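Local coordinates for cellulose biosynthesis protein BcsG (Salmonella typhimurium LT2, PDB 5OLT) that is required for cellulose biosynthesis, the deposited chain being its zinc-binding extramembrane domain, a member of the alkaline phosphatase family, at residues 197-202 / 250-255; 259-264 / 297-302. All coordinates share one frame; numbering follows the deposited sequence.

Interaction 1: 197-202 / 250-255; sequences RWLTGE and TELEKS
Leu199 and Leu252 make the closest contact between helices 191-203 and 234-255: CD1 of Leu199 rests 3.7 Å from CD2 of Leu252, the two side chains slanting across each other. The chi1 of Leu199, -175°, sets CG anti to the backbone N, and from there the two methyl groups divide the neighbouring helix between them. CD1 of Leu199 takes the Leu252 side and passes 4.4 Å from Ser255 OG, while CD2 of Leu199 lies 4.3 Å from Glu251 CB. The second apolar contact comes from Trp198. Trp198 CZ3, on the six-membered part of the indole, lies 4.1 Å from Leu252 CD2, which sits at the ring edge near its plane, so this one methyl is touched by both residues of helix 191-203. Phe248, one turn earlier on helix 234-255, also meets both Trp198 and Leu199.

Segments 197-202 and 250-255 run nearly parallel, 15° apart, their axes 11.6 Å from each other at the closest, and their helices lie side by side along the mixed sheet of an alpha/beta domain of the alkaline phosphatase family. Trp198 faces that sheet: its NE1 hydrogen-bonds to Thr212 OG1 of strand 210-216, while Glu202 CG sits 3.6 Å above one face of the Trp198 indole, shifted toward its rim.

No hydrogen bond or salt bridge crosses between the two segments. Ser255 OG turns back to the carbonyl O of Leu252, at 2.7 Å, and is also bonded to the backbone N of Arg257. On the more exposed side of helix 234-255, Lys254 NZ forms a salt bridge with Glu251, meeting OE2 on its syn side at 3.3 Å.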
ATOM      1  N   ARG A 197       0.504   1.833 -22.031  1.00 13.70           N
ATOM      2  CA  ARG A 197       1.642   2.687 -22.387  1.00 14.11           C
ATOM      3  C   ARG A 197       2.874   2.267 -21.588  1.00 14.40           C
ATOM      4  O   ARG A 197       3.980   2.151 -22.108  1.00 15.44           O
ATOM      5  CB  ARG A 197       1.291   4.167 -22.173  1.00 14.89           C
ATOM      6  CG  ARG A 197       2.507   5.079 -22.370  1.00 16.30           C
ATOM      7  CD  ARG A 197       2.114   6.541 -22.383  1.00 16.32           C
ATOM      8  NE  ARG A 197       1.307   6.868 -23.572  1.00 18.90           N
ATOM      9  CZ  ARG A 197       0.887   8.089 -23.893  1.00 18.43           C
ATOM     10  NH1 ARG A 197       1.199   9.138 -23.140  1.00 17.84           N
ATOM     11  NH2 ARG A 197       0.170   8.258 -25.010  1.00 20.10           N
ATOM     12  N   TRP A 198       2.692   1.993 -20.291  1.00 14.01           N
ATOM     13  CA  TRP A 198       3.774   1.496 -19.465  1.00 13.36           C
ATOM     14  C   TRP A 198       4.333   0.168 -20.016  1.00 13.81           C
ATOM     15  O   TRP A 198       5.556  -0.014 -20.118  1.00 15.52           O
ATOM     16  CB  TRP A 198       3.245   1.312 -18.030  1.00 14.34           C
ATOM     17  CG  TRP A 198       4.205   0.664 -17.097  1.00 12.72           C
ATOM     18  CD1 TRP A 198       5.190   1.284 -16.393  1.00 13.80           C
ATOM     19  CD2 TRP A 198       4.307  -0.725 -16.794  1.00 12.92           C
ATOM     20  NE1 TRP A 198       5.903   0.377 -15.668  1.00 13.70           N
ATOM     21  CE2 TRP A 198       5.391  -0.876 -15.888  1.00 12.31           C
ATOM     22  CE3 TRP A 198       3.584  -1.861 -17.183  1.00 14.51           C
ATOM     23  CZ2 TRP A 198       5.760  -2.114 -15.363  1.00 14.79           C
ATOM     24  CZ3 TRP A 198       3.969  -3.094 -16.679  1.00 16.22           C
ATOM     25  CH2 TRP A 198       5.055  -3.210 -15.784  1.00 15.59           C
ATOM     26  N   LEU A 199       3.439  -0.734 -20.404  1.00 13.74           N
ATOM     27  CA  LEU A 199       3.826  -2.077 -20.877  1.00 15.34           C
ATOM     28  C   LEU A 199       4.615  -2.010 -22.194  1.00 17.05           C
ATOM     29  O   LEU A 199       5.573  -2.744 -22.373  1.00 20.01           O
ATOM     30  CB  LEU A 199       2.597  -2.980 -21.034  1.00 16.50           C
ATOM     31  CG  LEU A 199       2.917  -4.441 -21.405  1.00 17.74           C
ATOM     32  CD1 LEU A 199       3.879  -5.119 -20.422  1.00 19.60           C
ATOM     33  CD2 LEU A 199       1.599  -5.214 -21.508  1.00 20.93           C
ATOM     34  N   THR A 200       4.221  -1.134 -23.108  0.70 18.43           N
ATOM     35  CA  THR A 200       4.989  -0.952 -24.365  0.70 23.33           C
ATOM     36  C   THR A 200       6.401  -0.421 -24.025  0.70 26.12           C
ATOM     37  O   THR A 200       7.411  -0.914 -24.555  0.70 28.39           O
ATOM     38  CB  THR A 200       4.326   0.053 -25.326  0.70 27.72           C
ATOM     39  OG1 THR A 200       4.443   1.373 -24.784  0.70 33.95           O
ATOM     40  CG2 THR A 200       2.834  -0.287 -25.600  0.70 24.14           C
ATOM     41  N   GLY A 201       6.468   0.574 -23.126  1.00 25.31           N
ATOM     42  CA  GLY A 201       7.764   1.190 -22.738  1.00 27.60           C
ATOM     43  C   GLY A 201       8.744   0.174 -22.162  1.00 28.83           C
ATOM     44  O   GLY A 201       9.947   0.199 -22.498  1.00 29.46           O
ATOM     45  N   GLU A 202       8.225  -0.737 -21.322  1.00 25.65           N
ATOM     46  CA  GLU A 202       9.055  -1.741 -20.611  1.00 30.19           C
ATOM     47  C   GLU A 202       9.536  -2.804 -21.577  1.00 32.91           C
ATOM     48  O   GLU A 202      10.705  -3.340 -21.530  1.00 26.43           O
ATOM     49  CB  GLU A 202       8.291  -2.403 -19.444  1.00 28.62           C
ATOM     50  CG  GLU A 202       8.124  -1.534 -18.175  1.00 33.83           C
ATOM     51  CD  GLU A 202       9.337  -0.660 -17.769  1.00 45.39           C
ATOM     52  OE1 GLU A 202      10.528  -0.958 -18.085  1.00 43.14           O
ATOM     53  OE2 GLU A 202       9.099   0.368 -17.090  1.00 45.99           O
ATOM     54  N   THR A 250      -4.477  -9.714 -17.660  1.00 14.79           N
ATOM     55  CA  THR A 250      -4.500 -10.636 -18.838  1.00 16.84           C
ATOM     56  C   THR A 250      -3.445 -10.268 -19.895  1.00 16.24           C
ATOM     57  O   THR A 250      -2.731 -11.163 -20.422  1.00 18.75           O
ATOM     58  CB  THR A 250      -5.918 -10.725 -19.426  1.00 18.56           C
ATOM     59  OG1 THR A 250      -6.787 -11.202 -18.388  1.00 22.51           O
ATOM     60  CG2 THR A 250      -5.974 -11.679 -20.583  1.00 20.68           C
ATOM     61  N   GLU A 251      -3.327  -8.980 -20.200  1.00 16.70           N
ATOM     62  CA  GLU A 251      -2.276  -8.482 -21.096  1.00 18.68           C
ATOM     63  C   GLU A 251      -0.892  -8.820 -20.570  1.00 16.53           C
ATOM     64  O   GLU A 251      -0.004  -9.227 -21.353  1.00 18.17           O
ATOM     65  CB  GLU A 251      -2.376  -6.968 -21.358  1.00 22.69           C
ATOM     66  CG  GLU A 251      -3.537  -6.549 -22.234  1.00 28.22           C
ATOM     67  CD  GLU A 251      -3.587  -7.361 -23.522  1.00 37.51           C
ATOM     68  OE1 GLU A 251      -2.658  -7.208 -24.357  1.00 44.59           O
ATOM     69  OE2 GLU A 251      -4.543  -8.169 -23.689  1.00 43.51           O
ATOM     70  N   LEU A 252      -0.712  -8.703 -19.253  1.00 16.14           N
ATOM     71  CA  LEU A 252       0.598  -8.988 -18.657  1.00 15.60           C
ATOM     72  C   LEU A 252       0.928 -10.450 -18.775  1.00 16.02           C
ATOM     73  O   LEU A 252       2.081 -10.796 -19.110  1.00 17.12           O
ATOM     74  CB  LEU A 252       0.675  -8.598 -17.180  1.00 18.03           C
ATOM     75  CG  LEU A 252       1.060  -7.182 -16.824  1.00 20.62           C
ATOM     76  CD1 LEU A 252       1.253  -7.193 -15.324  1.00 19.38           C
ATOM     77  CD2 LEU A 252       2.320  -6.704 -17.508  1.00 21.36           C
ATOM     78  N   GLU A 253      -0.055 -11.319 -18.502  1.00 15.27           N
ATOM     79  CA  GLU A 253       0.125 -12.768 -18.665  0.70 19.15           C
ATOM     80  C   GLU A 253       0.554 -13.057 -20.112  1.00 19.87           C
ATOM     81  O   GLU A 253       1.519 -13.794 -20.350  1.00 21.18           O
ATOM     82  CB  GLU A 253      -1.167 -13.526 -18.330  0.70 22.97           C
ATOM     83  CG  GLU A 253      -1.430 -13.750 -16.847  0.70 25.75           C
ATOM     84  CD  GLU A 253      -2.883 -14.109 -16.481  0.70 34.87           C
ATOM     85  OE1 GLU A 253      -3.771 -14.234 -17.372  0.70 36.51           O
ATOM     86  OE2 GLU A 253      -3.141 -14.266 -15.266  0.70 38.16           O
ATOM     87  N   LYS A 254      -0.139 -12.459 -21.082  1.00 19.65           N
ATOM     88  CA  LYS A 254       0.174 -12.719 -22.511  1.00 21.76           C
ATOM     89  C   LYS A 254       1.587 -12.262 -22.890  1.00 21.46           C
ATOM     90  O   LYS A 254       2.229 -12.850 -23.764  1.00 22.22           O
ATOM     91  CB  LYS A 254      -0.813 -12.016 -23.440  1.00 25.23           C
ATOM     92  CG  LYS A 254      -2.224 -12.583 -23.496  1.00 31.56           C
ATOM     93  CD  LYS A 254      -3.059 -11.649 -24.361  1.00 38.87           C
ATOM     94  CE  LYS A 254      -4.492 -12.120 -24.519  1.00 40.78           C
ATOM     95  NZ  LYS A 254      -5.285 -11.028 -25.146  1.00 48.52           N
ATOM     96  N   SER A 255       2.096 -11.232 -22.217  1.00 21.31           N
ATOM     97  CA  SER A 255       3.376 -10.634 -22.570  1.00 20.73           C
ATOM     98  C   SER A 255       4.535 -11.569 -22.231  1.00 19.89           C
ATOM     99  O   SER A 255       5.619 -11.413 -22.797  1.00 23.42           O
ATOM    100  CB  SER A 255       3.573  -9.308 -21.830  1.00 19.74           C
ATOM    101  OG  SER A 255       3.999  -9.545 -20.498  1.00 19.02           O
TER

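Interaction 2: 259-264 / 297-302; sequences VMVVVV and KFFGMK
Two neighbouring strands of the large mixed sheet, 259-265 and 291-299, meet here as an antiparallel ladder, Val259 facing Phe299, Met260 facing Phe298 and Val261 facing Lys297. The two outer pairs are hydrogen-bonded and the middle one is not. Val261 N reaches Lys297 O at 2.8 Å, almost straight at 173°, and Lys297 N returns the bond to Val261 O. Phe299 N lies 2.8 Å from Val259 O, in the carbonyl plane, whereas Val259 N approaches Phe299 O from 42° out of its carbonyl plane, where the strand gives way to the loop at Gly300.

On one face of the sheet, Met260 runs fully extended alongside Phe298, both pointing the same way. Met260 CG comes 3.6 Å from Phe298 CE1, and Met260 SD lies 4.8 Å from the centroid of the Phe298 ring, in an oblique Met-aromatic contact. Val325 and Ala328 of helix 318-328 also touch Met260 on this face.

On the other face, the Phe299 ring leans across Val261, Phe299 CE1 lying 3.5 Å from Val261 CG2. The chi1 of Phe299, -65°, turns the ring toward strand 259-265, and Leu252 of helix 234-255 packs on both residues. With helices on both faces and strand 259-265 bonded on its other side to the parallel strand 60-66, this is the layered alpha/beta/alpha core characteristic of the alkaline phosphatase superfamily.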
ATOM      1  N   VAL A 259       7.017  -9.865 -13.913  1.00 11.19           N
ATOM      2  CA  VAL A 259       6.506  -8.665 -13.263  1.00 10.44           C
ATOM      3  C   VAL A 259       5.974  -9.020 -11.895  1.00 10.57           C
ATOM      4  O   VAL A 259       5.263  -9.999 -11.726  1.00 11.83           O
ATOM      5  CB  VAL A 259       5.409  -7.956 -14.086  1.00 11.82           C
ATOM      6  CG1 VAL A 259       5.009  -6.612 -13.423  1.00 12.77           C
ATOM      7  CG2 VAL A 259       5.843  -7.665 -15.521  1.00 13.00           C
ATOM      8  N   MET A 260       6.309  -8.177 -10.921  1.00 10.73           N
ATOM      9  CA  MET A 260       5.696  -8.234  -9.602  1.00  9.33           C
ATOM     10  C   MET A 260       4.768  -7.045  -9.498  1.00  9.46           C
ATOM     11  O   MET A 260       5.236  -5.919  -9.562  1.00  9.86           O
ATOM     12  CB  MET A 260       6.768  -8.179  -8.512  1.00 10.04           C
ATOM     13  CG  MET A 260       6.201  -8.202  -7.095  1.00 10.16           C
ATOM     14  SD  MET A 260       7.545  -8.150  -5.910  1.00 11.98           S
ATOM     15  CE  MET A 260       6.662  -8.218  -4.364  1.00 13.26           C
ATOM     16  N   VAL A 261       3.472  -7.300  -9.356  1.00  8.83           N
ATOM     17  CA  VAL A 261       2.459  -6.226  -9.239  1.00  8.60           C
ATOM     18  C   VAL A 261       1.975  -6.178  -7.803  1.00  8.70           C
ATOM     19  O   VAL A 261       1.608  -7.196  -7.227  1.00  9.84           O
ATOM     20  CB  VAL A 261       1.272  -6.440 -10.191  1.00  9.09           C
ATOM     21  CG1 VAL A 261       0.228  -5.345  -9.962  1.00 11.06           C
ATOM     22  CG2 VAL A 261       1.774  -6.412 -11.638  1.00 10.32           C
ATOM     23  N   VAL A 262       2.059  -4.995  -7.190  1.00  8.86           N
ATOM     24  CA  VAL A 262       1.557  -4.767  -5.837  1.00  9.42           C
ATOM     25  C   VAL A 262       0.434  -3.751  -5.942  1.00 10.25           C
ATOM     26  O   VAL A 262       0.661  -2.653  -6.465  1.00 11.87           O
ATOM     27  CB  VAL A 262       2.645  -4.217  -4.903  1.00 10.84           C
ATOM     28  CG1 VAL A 262       2.042  -3.965  -3.512  1.00 14.63           C
ATOM     29  CG2 VAL A 262       3.811  -5.196  -4.854  1.00 11.93           C
ATOM     30  N   VAL A 263      -0.759  -4.116  -5.482  1.00  8.93           N
ATOM     31  CA  VAL A 263      -1.869  -3.184  -5.439  1.00  9.53           C
ATOM     32  C   VAL A 263      -2.018  -2.776  -3.981  1.00 10.72           C
ATOM     33  O   VAL A 263      -2.217  -3.651  -3.123  1.00 11.70           O
ATOM     34  CB  VAL A 263      -3.167  -3.853  -5.934  1.00 10.29           C
ATOM     35  CG1 VAL A 263      -4.372  -2.930  -5.672  1.00 13.42           C
ATOM     36  CG2 VAL A 263      -3.016  -4.153  -7.404  1.00 12.58           C
ATOM     37  N   VAL A 264      -1.949  -1.478  -3.673  0.70 10.31           N
ATOM     38  CA  VAL A 264      -2.065  -1.036  -2.270  0.70 10.98           C
ATOM     39  C   VAL A 264      -2.770   0.307  -2.247  0.70 10.27           C
ATOM     40  O   VAL A 264      -2.239   1.329  -2.729  0.70 10.77           O
ATOM     41  CB  VAL A 264      -0.689  -0.988  -1.580  0.70 12.21           C
ATOM     42  CG1 VAL A 264       0.328  -0.273  -2.457  0.70 14.02           C
ATOM     43  CG2 VAL A 264      -0.736  -0.435  -0.148  0.70 13.46           C
ATOM     44  N   LYS A 297       0.598  -9.894  -7.065  0.70 10.32           N
ATOM     45  CA  LYS A 297       0.515 -10.923  -8.115  0.70 10.93           C
ATOM     46  C   LYS A 297       1.842 -10.966  -8.844  0.70 11.30           C
ATOM     47  O   LYS A 297       2.405  -9.926  -9.192  0.70 10.74           O
ATOM     48  CB  LYS A 297      -0.595 -10.588  -9.126  0.70 12.68           C
ATOM     49  CG  LYS A 297      -0.936 -11.713 -10.103  0.70 14.20           C
ATOM     50  CD  LYS A 297      -2.230 -11.409 -10.862  0.70 14.50           C
ATOM     51  CE  LYS A 297      -2.486 -12.454 -11.949  0.70 16.85           C
ATOM     52  NZ  LYS A 297      -2.628 -13.842 -11.443  0.70 17.35           N
ATOM     53  N   PHE A 298       2.337 -12.174  -9.083  1.00 11.18           N
ATOM     54  CA  PHE A 298       3.556 -12.357  -9.892  1.00 12.11           C
ATOM     55  C   PHE A 298       3.207 -12.885 -11.280  1.00 13.25           C
ATOM     56  O   PHE A 298       2.332 -13.770 -11.426  1.00 18.01           O
ATOM     57  CB  PHE A 298       4.502 -13.342  -9.215  1.00 12.67           C
ATOM     58  CG  PHE A 298       5.008 -12.886  -7.866  1.00 11.89           C
ATOM     59  CD1 PHE A 298       6.189 -12.123  -7.769  1.00 14.12           C
ATOM     60  CD2 PHE A 298       4.330 -13.237  -6.691  1.00 13.33           C
ATOM     61  CE1 PHE A 298       6.662 -11.718  -6.516  1.00 13.71           C
ATOM     62  CE2 PHE A 298       4.787 -12.821  -5.454  1.00 13.90           C
ATOM     63  CZ  PHE A 298       5.975 -12.075  -5.362  1.00 13.34           C
ATOM     64  N   PHE A 299       3.838 -12.318 -12.289  1.00 11.10           N
ATOM     65  CA  PHE A 299       3.623 -12.702 -13.682  1.00 12.11           C
ATOM     66  C   PHE A 299       4.943 -13.209 -14.226  1.00 12.89           C
ATOM     67  O   PHE A 299       6.026 -12.741 -13.813  1.00 13.51           O
ATOM     68  CB  PHE A 299       3.186 -11.506 -14.519  1.00 12.58           C
ATOM     69  CG  PHE A 299       1.844 -10.959 -14.119  1.00 12.60           C
ATOM     70  CD1 PHE A 299       1.724 -10.034 -13.073  1.00 12.65           C
ATOM     71  CD2 PHE A 299       0.711 -11.377 -14.780  1.00 15.04           C
ATOM     72  CE1 PHE A 299       0.494  -9.529 -12.704  1.00 13.73           C
ATOM     73  CE2 PHE A 299      -0.538 -10.884 -14.387  1.00 17.44           C
ATOM     74  CZ  PHE A 299      -0.629  -9.953 -13.369  1.00 14.67           C
ATOM     75  N   GLY A 300       4.848 -14.192 -15.120  1.00 14.73           N
ATOM     76  CA  GLY A 300       6.010 -14.687 -15.835  1.00 15.92           C
ATOM     77  C   GLY A 300       6.827 -15.692 -15.051  1.00 14.52           C
ATOM     78  O   GLY A 300       7.983 -15.962 -15.421  1.00 18.59           O
ATOM     79  N   MET A 301       6.264 -16.254 -13.979  0.70 15.30           N
ATOM     80  CA  MET A 301       6.974 -17.273 -13.188  0.70 16.50           C
ATOM     81  C   MET A 301       6.990 -18.618 -13.910  0.70 15.79           C
ATOM     82  O   MET A 301       6.000 -19.010 -14.539  0.70 15.56           O
ATOM     83  CB  MET A 301       6.361 -17.475 -11.818  0.70 15.55           C
ATOM     84  CG  MET A 301       6.472 -16.246 -10.909  0.70 14.92           C
ATOM     85  SD  MET A 301       5.696 -16.568  -9.318  0.70 16.28           S
ATOM     86  CE  MET A 301       6.759 -17.809  -8.572  0.70 17.46           C
ATOM     87  N   LYS A 302       8.086 -19.347 -13.747  1.00 17.02           N
ATOM     88  CA  LYS A 302       8.191 -20.685 -14.340  1.00 18.56           C
ATOM     89  C   LYS A 302       7.142 -21.575 -13.665  1.00 20.99           C
ATOM     90  O   LYS A 302       6.555 -22.479 -14.310  1.00 25.23           O
ATOM     91  CB  LYS A 302       9.601 -21.250 -14.113  1.00 18.84           C
ATOM     92  CG  LYS A 302       9.785 -22.655 -14.694  1.00 24.67           C
ATOM     93  CD  LYS A 302      11.198 -23.186 -14.574  1.00 27.75           C
ATOM     94  CE  LYS A 302      11.270 -24.534 -15.293  1.00 32.97           C
ATOM     95  NZ  LYS A 302      11.537 -24.343 -16.745  1.00 46.36           N
TER

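Overall arrangement
Helix 234-255 runs almost directly into strand 259-265, so interactions 1 and 2, with centres 12 Å apart, share one helix-to-strand unit. Interaction 1 couples the helix to its neighbour in the layer over the sheet; interaction 2 couples the strand to its neighbour within it. Leu252 joins them: its CD2 serves the helix pair, while Leu252 CD1 packs 3.6 Å from Phe299 CE1 and 3.8 Å from Val261 CG2. Both contacts are largely buried, but interaction 1 lies farther from the chain's centre and includes partly exposed Glu251 and Ser255. Side-chain packing alone joins the helices, whereas four backbone hydrogen bonds bind the strands and their burial is nearly twice as large.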